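Local coordinates for PA_0080 (Pseudomonas aeruginosa, PDB 3ZHN), which is the lipoprotein TssJ1 of a type VI secretion system, probably helping to fasten the secretion machine to the outer membrane, at residues A[65-70]-A[129-134]; A[118-123]-A[149-154]. One frame throughout, in Å; residues are numbered along the deposited sequence.

In the fold
From the N terminus the chain lays down strands 31-39 and 54-61, one in each of two four-stranded sheets, and then forms helix 65-69. Contact 1 brings that helix against strand 129-133, an outermost strand of the antiparallel sheet, and so closes a long loop holding two further helices and strands 87-95, 100-107 and 113-118. Within that loop begins contact 2, where residues 118-123, leaving strand 113-118, meet residues 149-154 at the start of strand 151-155 in the mixed sheet. The two closures therefore cross rather than nest. They also touch: Q130 NE2 probably donates a hydrogen bond to I151 O, 2.8 Å away, linking the edge strands of the two sheets.

Contact 1. Residues A[65-70]-A[129-134]; sequences TAFGRA and RQVLDV
The guanidinium of R129 has G68 O over one face, 3.2 Å above its plane and near its centre, while A70 O meets its edge. The F67 ring turns its own edge to the strand: Q130 O and V131 CG1 lie near its plane, and R129 CD approaches it obliquely. Ring and guanidinium planes are 72° apart, so the two groups do not stack; the arginine contributes its methylene carbons to the ring, CD coming 3.7 Å from F67 CE2. A bend at chi3 (52°) in an otherwise extended chain brings the guanidinium over the backbone of 67-70. There R129 NH1 donates to A70 O at 2.8 Å, on a lone pair in the carbonyl plane of A70, though slightly tilted from the guanidinium plane (16°). NH1 also donates weakly to F67 O at 2.9 Å, while G68 O lies over the face without a hydrogen bond. The arrangement illustrates an arginine satisfying outward carbonyls where a short helical turn gives way to loop. Farther along the strand, V131 CG1 packs 3.4 Å from F67 CD2. The helix runs nearly antiparallel to strand 129-133, their axes 9.4 Å apart. F67 also reaches Y59 and V117 of the same sheet, while L75 of helix 72-77 touches F67, A70 and R129, and L83 of helix 79-83 packs on F67.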
ATOM      1  N   THR A  65     -12.031   2.163  -8.487  1.00  9.46           N
ATOM      2  CA  THR A  65     -13.341   2.400  -7.868  1.00  9.79           C
ATOM      3  C   THR A  65     -13.797   1.220  -7.050  1.00 10.29           C
ATOM      4  O   THR A  65     -14.180   1.362  -5.865  1.00 12.14           O
ATOM      5  CB  THR A  65     -14.376   2.814  -8.976  1.00 11.55           C
ATOM      6  OG1 THR A  65     -13.865   3.923  -9.723  1.00 17.31           O
ATOM      7  CG2 THR A  65     -15.720   3.078  -8.362  1.00 14.45           C
ATOM      8  N   ALA A  66     -13.789   0.025  -7.624  1.00 10.65           N
ATOM      9  CA  ALA A  66     -14.156  -1.144  -6.830  1.00 10.69           C
ATOM     10  C   ALA A  66     -13.234  -1.351  -5.659  1.00  9.62           C
ATOM     11  O   ALA A  66     -13.694  -1.663  -4.564  1.00 11.18           O
ATOM     12  CB  ALA A  66     -14.169  -2.412  -7.721  1.00 13.25           C
ATOM     13  N   PHE A  67     -11.919  -1.204  -5.883  1.00  9.81           N
ATOM     14  CA  PHE A  67     -10.955  -1.312  -4.845  1.00  9.64           C
ATOM     15  C   PHE A  67     -11.340  -0.490  -3.597  1.00 10.18           C
ATOM     16  O   PHE A  67     -11.289  -0.963  -2.479  1.00 10.03           O
ATOM     17  CB  PHE A  67      -9.566  -0.912  -5.371  1.00 10.19           C
ATOM     18  CG  PHE A  67      -8.488  -1.055  -4.323  1.00 11.25           C
ATOM     19  CD1 PHE A  67      -7.923  -2.270  -4.018  1.00 11.97           C
ATOM     20  CD2 PHE A  67      -8.070   0.051  -3.628  1.00 12.16           C
ATOM     21  CE1 PHE A  67      -6.953  -2.354  -3.069  1.00 12.34           C
ATOM     22  CE2 PHE A  67      -7.085  -0.037  -2.650  1.00 11.75           C
ATOM     23  CZ  PHE A  67      -6.557  -1.219  -2.372  1.00 11.99           C
ATOM     24  N   GLY A  68     -11.646   0.776  -3.828  1.00 10.11           N
ATOM     25  CA  GLY A  68     -12.022   1.723  -2.751  1.00 11.38           C
ATOM     26  C   GLY A  68     -13.355   1.460  -2.074  1.00 14.04           C
ATOM     27  O   GLY A  68     -13.582   2.043  -1.008  1.00 15.25           O
ATOM     28  N   ARG A  69     -14.227   0.643  -2.715  1.00 11.37           N
ATOM     29  CA  ARG A  69     -15.536   0.283  -2.189  1.00 11.32           C
ATOM     30  C   ARG A  69     -15.612  -1.059  -1.516  1.00 10.82           C
ATOM     31  O   ARG A  69     -16.643  -1.418  -0.949  1.00 14.11           O
ATOM     32  CB  ARG A  69     -16.569   0.240  -3.342  1.00 13.27           C
ATOM     33  CG  ARG A  69     -16.897   1.624  -3.845  1.00 15.40           C
ATOM     34  CD  ARG A  69     -17.722   1.490  -5.120  1.00 18.21           C
ATOM     35  NE  ARG A  69     -18.181   2.779  -5.640  1.00 14.84           N
ATOM     36  CZ  ARG A  69     -18.823   2.991  -6.784  1.00 14.63           C
ATOM     37  NH1 ARG A  69     -19.050   1.996  -7.618  1.00 14.84           N
ATOM     38  NH2 ARG A  69     -19.272   4.224  -7.085  1.00 15.69           N
ATOM     39  N   ALA A  70     -14.539  -1.855  -1.652  1.00 10.49           N
ATOM     40  CA  ALA A  70     -14.581  -3.260  -1.251  1.00  9.22           C
ATOM     41  C   ALA A  70     -14.367  -3.388   0.253  1.00 10.01           C
ATOM     42  O   ALA A  70     -13.662  -2.623   0.869  1.00 11.39           O
ATOM     43  CB  ALA A  70     -13.508  -3.992  -1.957  1.00 10.47           C
ATOM     44  N   ARG A 129      -6.463   1.739   4.228  1.00  8.60           N
ATOM     45  CA  ARG A 129      -6.467   1.669   2.815  1.00  9.61           C
ATOM     46  C   ARG A 129      -6.069   3.032   2.238  1.00  8.29           C
ATOM     47  O   ARG A 129      -6.527   4.060   2.714  1.00 11.26           O
ATOM     48  CB  ARG A 129      -7.863   1.260   2.301  1.00 10.18           C
ATOM     49  CG  ARG A 129      -7.983   1.245   0.786  1.00 11.34           C
ATOM     50  CD  ARG A 129      -9.233   0.564   0.258  1.00 10.91           C
ATOM     51  NE  ARG A 129     -10.370   1.136   0.935  1.00 11.42           N
ATOM     52  CZ  ARG A 129     -11.543   0.516   1.076  1.00 11.72           C
ATOM     53  NH1 ARG A 129     -11.801  -0.570   0.390  1.00 12.19           N
ATOM     54  NH2 ARG A 129     -12.405   0.991   1.959  1.00 10.63           N
ATOM     55  N   GLN A 130      -5.271   3.012   1.162  1.00  9.40           N
ATOM     56  CA  GLN A 130      -4.938   4.163   0.376  1.00 10.22           C
ATOM     57  C   GLN A 130      -4.918   3.802  -1.098  1.00  9.60           C
ATOM     58  O   GLN A 130      -4.641   2.658  -1.426  1.00 10.41           O
ATOM     59  CB  GLN A 130      -3.576   4.738   0.746  1.00 12.05           C
ATOM     60  CG  GLN A 130      -3.399   5.311   2.144  1.00 13.56           C
ATOM     61  CD  GLN A 130      -4.070   6.610   2.357  1.00 19.67           C
ATOM     62  OE1 GLN A 130      -4.806   7.074   1.558  1.00 32.30           O
ATOM     63  NE2 GLN A 130      -3.789   7.216   3.470  1.00 28.10           N
ATOM     64  N   VAL A 131      -5.277   4.762  -1.960  1.00  9.50           N
ATOM     65  CA  VAL A 131      -5.091   4.594  -3.388  1.00 11.28           C
ATOM     66  C   VAL A 131      -4.370   5.789  -3.938  1.00 10.07           C
ATOM     67  O   VAL A 131      -4.497   6.887  -3.373  1.00 13.54           O
ATOM     68  CB  VAL A 131      -6.451   4.545  -4.178  1.00 13.71           C
ATOM     69  CG1 VAL A 131      -7.256   3.353  -3.812  1.00 18.14           C
ATOM     70  CG2 VAL A 131      -7.304   5.855  -4.028  1.00 16.18           C
ATOM     71  N   LEU A 132      -3.616   5.604  -5.012  1.00  9.00           N
ATOM     72  CA  LEU A 132      -2.820   6.677  -5.597  1.00 10.88           C
ATOM     73  C   LEU A 132      -2.835   6.555  -7.111  1.00  8.20           C
ATOM     74  O   LEU A 132      -2.377   5.492  -7.611  1.00 10.05           O
ATOM     75  CB  LEU A 132      -1.396   6.646  -5.053  1.00 13.64           C
ATOM     76  CG  LEU A 132      -0.571   7.802  -5.491  1.00 13.40           C
ATOM     77  CD1 LEU A 132      -1.005   9.107  -4.863  1.00 17.30           C
ATOM     78  CD2 LEU A 132       0.908   7.596  -5.204  1.00 15.69           C
ATOM     79  N   ASP A 133      -3.358   7.548  -7.864  1.00  9.04           N
ATOM     80  CA  ASP A 133      -3.184   7.544  -9.317  1.00  9.65           C
ATOM     81  C   ASP A 133      -1.731   7.935  -9.583  1.00  9.18           C
ATOM     82  O   ASP A 133      -1.208   8.920  -9.067  1.00  9.18           O
ATOM     83  CB  ASP A 133      -4.106   8.562  -9.949  1.00  9.93           C
ATOM     84  CG  ASP A 133      -5.555   8.234  -9.708  1.00  9.73           C
ATOM     85  OD1 ASP A 133      -6.120   7.425 -10.453  1.00 11.78           O
ATOM     86  OD2 ASP A 133      -6.132   8.788  -8.726  1.00 11.58           O
ATOM     87  N   VAL A 134      -1.097   7.189 -10.445  1.00 10.34           N
ATOM     88  CA  VAL A 134       0.344   7.325 -10.792  1.00 10.96           C
ATOM     89  C   VAL A 134       0.425   7.715 -12.280  1.00 11.35           C
ATOM     90  O   VAL A 134      -0.103   6.999 -13.116  1.00 14.29           O
ATOM     91  CB  VAL A 134       1.142   6.035 -10.545  1.00 13.81           C
ATOM     92  CG1 VAL A 134       2.583   6.199 -11.009  1.00 17.72           C
ATOM     93  CG2 VAL A 134       1.117   5.703  -9.056  1.00 18.22           C
TER

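Contact 2. Residues A[118-123]-A[149-154]; sequences AAYRDL and QAIGIV
A backbone carbon rather than a side chain lies on the ring of Y120: Q149 CA sits over one face, 4.0 Å from the ring centroid and 22° off its normal, a CH-pi contact. In this beta-sandwich, the contact joins the loop leaving strand 113-118 of the antiparallel sheet to the chain entering strand 151-155 of the mixed sheet. An inverse gamma turn centred on A119 redirects the chain between A118 and Y120, both of which point toward the other segment. With CG anti to its carbonyl carbon (chi1 -78°), Y120 lays its ring along the backbone of Q149 and A150, and Q149 C is also above the same plane, offset toward the rim. The buried phenol is held beyond the two segments by a hydrogen bond between Y120 OH and G147 O; A150 O is 3.2 Å from that hydroxyl oxygen. L54 and L146, one from each sheet, also pack against Y120. Beyond the hydroxyl end of the ring the contact passes to aliphatic side chains. I151 reaches back to A118, at the end of strand 113-118; with CD1 anti to CA (chi2 167°), I151 CD1 rests 3.9 Å from A118 CB.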
ATOM      1  N   ALA A 118      -3.356  -2.294   4.705  1.00  8.84           N
ATOM      2  CA  ALA A 118      -2.548  -2.665   5.873  1.00  9.45           C
ATOM      3  C   ALA A 118      -3.468  -3.341   6.889  1.00  8.52           C
ATOM      4  O   ALA A 118      -4.529  -2.823   7.235  1.00 10.80           O
ATOM      5  CB  ALA A 118      -1.995  -1.420   6.474  1.00 11.53           C
ATOM      6  N   ALA A 119      -3.004  -4.463   7.410  1.00  9.94           N
ATOM      7  CA  ALA A 119      -3.756  -5.262   8.339  1.00 10.51           C
ATOM      8  C   ALA A 119      -3.597  -4.762   9.754  1.00  9.20           C
ATOM      9  O   ALA A 119      -3.077  -5.462  10.645  1.00  9.81           O
ATOM     10  CB  ALA A 119      -3.299  -6.701   8.238  1.00 12.00           C
ATOM     11  N   TYR A 120      -4.055  -3.529   9.965  1.00  9.29           N
ATOM     12  CA  TYR A 120      -4.073  -2.955  11.318  1.00  8.74           C
ATOM     13  C   TYR A 120      -5.018  -3.778  12.250  1.00 10.52           C
ATOM     14  O   TYR A 120      -6.070  -4.249  11.818  1.00 10.44           O
ATOM     15  CB  TYR A 120      -4.463  -1.450  11.311  1.00  8.87           C
ATOM     16  CG  TYR A 120      -3.346  -0.556  10.902  1.00  8.68           C
ATOM     17  CD1 TYR A 120      -2.282  -0.390  11.734  1.00  9.88           C
ATOM     18  CD2 TYR A 120      -3.267   0.008   9.650  1.00  8.09           C
ATOM     19  CE1 TYR A 120      -1.201   0.410  11.403  1.00  9.13           C
ATOM     20  CE2 TYR A 120      -2.186   0.817   9.304  1.00  9.32           C
ATOM     21  CZ  TYR A 120      -1.158   1.035  10.197  1.00  8.31           C
ATOM     22  OH  TYR A 120      -0.074   1.819   9.835  1.00  9.97           O
ATOM     23  N   ARG A 121      -4.594  -3.872  13.513  1.00  8.85           N
ATOM     24  CA  ARG A 121      -5.337  -4.645  14.531  1.00  9.17           C
ATOM     25  C   ARG A 121      -6.790  -4.191  14.740  1.00 10.72           C
ATOM     26  O   ARG A 121      -7.680  -5.027  14.869  1.00 13.45           O
ATOM     27  CB  ARG A 121      -4.584  -4.638  15.829  1.00 11.02           C
ATOM     28  CG  ARG A 121      -5.175  -5.503  16.925  1.00 11.05           C
ATOM     29  CD  ARG A 121      -4.391  -5.477  18.235  1.00  9.59           C
ATOM     30  NE  ARG A 121      -4.172  -4.131  18.712  1.00 10.51           N
ATOM     31  CZ  ARG A 121      -5.078  -3.431  19.415  1.00 11.89           C
ATOM     32  NH1 ARG A 121      -6.237  -3.956  19.738  1.00 12.83           N
ATOM     33  NH2 ARG A 121      -4.807  -2.181  19.796  1.00 11.53           N
ATOM     34  N   ASP A 122      -6.974  -2.896  14.703  1.00 10.00           N
ATOM     35  CA  ASP A 122      -8.296  -2.296  14.886  1.00 11.96           C
ATOM     36  C   ASP A 122      -8.544  -1.444  13.652  1.00 11.32           C
ATOM     37  O   ASP A 122      -8.211  -0.238  13.594  1.00 11.49           O
ATOM     38  CB  ASP A 122      -8.428  -1.466  16.148  1.00 12.13           C
ATOM     39  CG  ASP A 122      -9.783  -0.753  16.237  1.00 14.15           C
ATOM     40  OD1 ASP A 122     -10.772  -1.222  15.607  1.00 13.80           O
ATOM     41  OD2 ASP A 122      -9.857   0.317  16.879  1.00 16.26           O
ATOM     42  N   LEU A 123      -9.217  -2.031  12.699  1.00 10.85           N
ATOM     43  CA  LEU A 123      -9.516  -1.321  11.421  1.00 11.69           C
ATOM     44  C   LEU A 123     -10.464  -0.130  11.580  1.00 11.25           C
ATOM     45  O   LEU A 123     -10.357   0.841  10.840  1.00 12.27           O
ATOM     46  CB  LEU A 123     -10.045  -2.309  10.401  1.00  9.41           C
ATOM     47  CG  LEU A 123      -9.021  -3.353  10.006  1.00 10.38           C
ATOM     48  CD1 LEU A 123      -9.682  -4.392   9.149  1.00 12.61           C
ATOM     49  CD2 LEU A 123      -7.746  -2.844   9.324  1.00 11.79           C
ATOM     50  N   GLN A 149      -1.469   3.754  13.360  1.00  8.74           N
ATOM     51  CA  GLN A 149      -2.828   3.469  12.881  1.00  8.66           C
ATOM     52  C   GLN A 149      -3.187   4.034  11.509  1.00  8.75           C
ATOM     53  O   GLN A 149      -4.368   4.091  11.178  1.00 11.40           O
ATOM     54  CB  GLN A 149      -3.947   3.918  13.913  1.00  9.45           C
ATOM     55  CG  GLN A 149      -4.023   5.359  14.134  1.00  9.33           C
ATOM     56  CD  GLN A 149      -4.815   5.783  15.338  1.00 11.09           C
ATOM     57  OE1 GLN A 149      -4.905   5.091  16.306  1.00 14.11           O
ATOM     58  NE2 GLN A 149      -5.392   6.946  15.245  1.00 13.20           N
ATOM     59  N   ALA A 150      -2.195   4.353  10.678  1.00  8.64           N
ATOM     60  CA  ALA A 150      -2.472   4.930   9.406  1.00  8.24           C
ATOM     61  C   ALA A 150      -1.286   4.763   8.444  1.00  8.68           C
ATOM     62  O   ALA A 150      -0.110   4.909   8.841  1.00 10.35           O
ATOM     63  CB  ALA A 150      -2.789   6.421   9.557  1.00 11.00           C
ATOM     64  N   ILE A 151      -1.649   4.526   7.199  1.00 10.22           N
ATOM     65  CA  ILE A 151      -0.758   4.627   6.052  1.00  8.40           C
ATOM     66  C   ILE A 151      -0.725   6.085   5.633  1.00  8.15           C
ATOM     67  O   ILE A 151      -1.773   6.654   5.372  1.00 10.60           O
ATOM     68  CB  ILE A 151      -1.226   3.816   4.834  1.00  8.80           C
ATOM     69  CG1 ILE A 151      -1.515   2.361   5.202  1.00 11.11           C
ATOM     70  CG2 ILE A 151      -0.219   3.965   3.721  1.00  9.88           C
ATOM     71  CD1 ILE A 151      -2.263   1.636   4.143  1.00 12.32           C
ATOM     72  N   GLY A 152       0.465   6.667   5.551  1.00  8.77           N
ATOM     73  CA  GLY A 152       0.730   8.001   5.098  1.00  8.52           C
ATOM     74  C   GLY A 152       1.656   7.993   3.874  1.00  8.18           C
ATOM     75  O   GLY A 152       2.743   7.430   3.887  1.00 12.40           O
ATOM     76  N   ILE A 153       1.230   8.688   2.815  1.00  9.72           N
ATOM     77  CA  ILE A 153       2.020   8.768   1.616  1.00  9.13           C
ATOM     78  C   ILE A 153       2.417  10.226   1.335  1.00 11.20           C
ATOM     79  O   ILE A 153       1.571  11.157   1.395  1.00 13.01           O
ATOM     80  CB  ILE A 153       1.189   8.251   0.416  1.00 10.70           C
ATOM     81  CG1 ILE A 153       0.599   6.858   0.645  1.00 11.47           C
ATOM     82  CG2 ILE A 153       1.968   8.385  -0.907  1.00 11.42           C
ATOM     83  CD1 ILE A 153      -0.306   6.380  -0.503  1.00 14.99           C
ATOM     84  N   VAL A 154       3.691  10.396   0.999  1.00 11.77           N
ATOM     85  CA  VAL A 154       4.288  11.703   0.701  1.00 11.10           C
ATOM     86  C   VAL A 154       5.149  11.565  -0.582  1.00 10.97           C
ATOM     87  O   VAL A 154       5.894  10.612  -0.730  1.00 12.23           O
ATOM     88  CB  VAL A 154       5.170  12.261   1.869  1.00 13.63           C
ATOM     89  CG1 VAL A 154       5.745  13.623   1.532  1.00 17.47           C
ATOM     90  CG2 VAL A 154       4.394  12.405   3.182  1.00 16.66           C
TER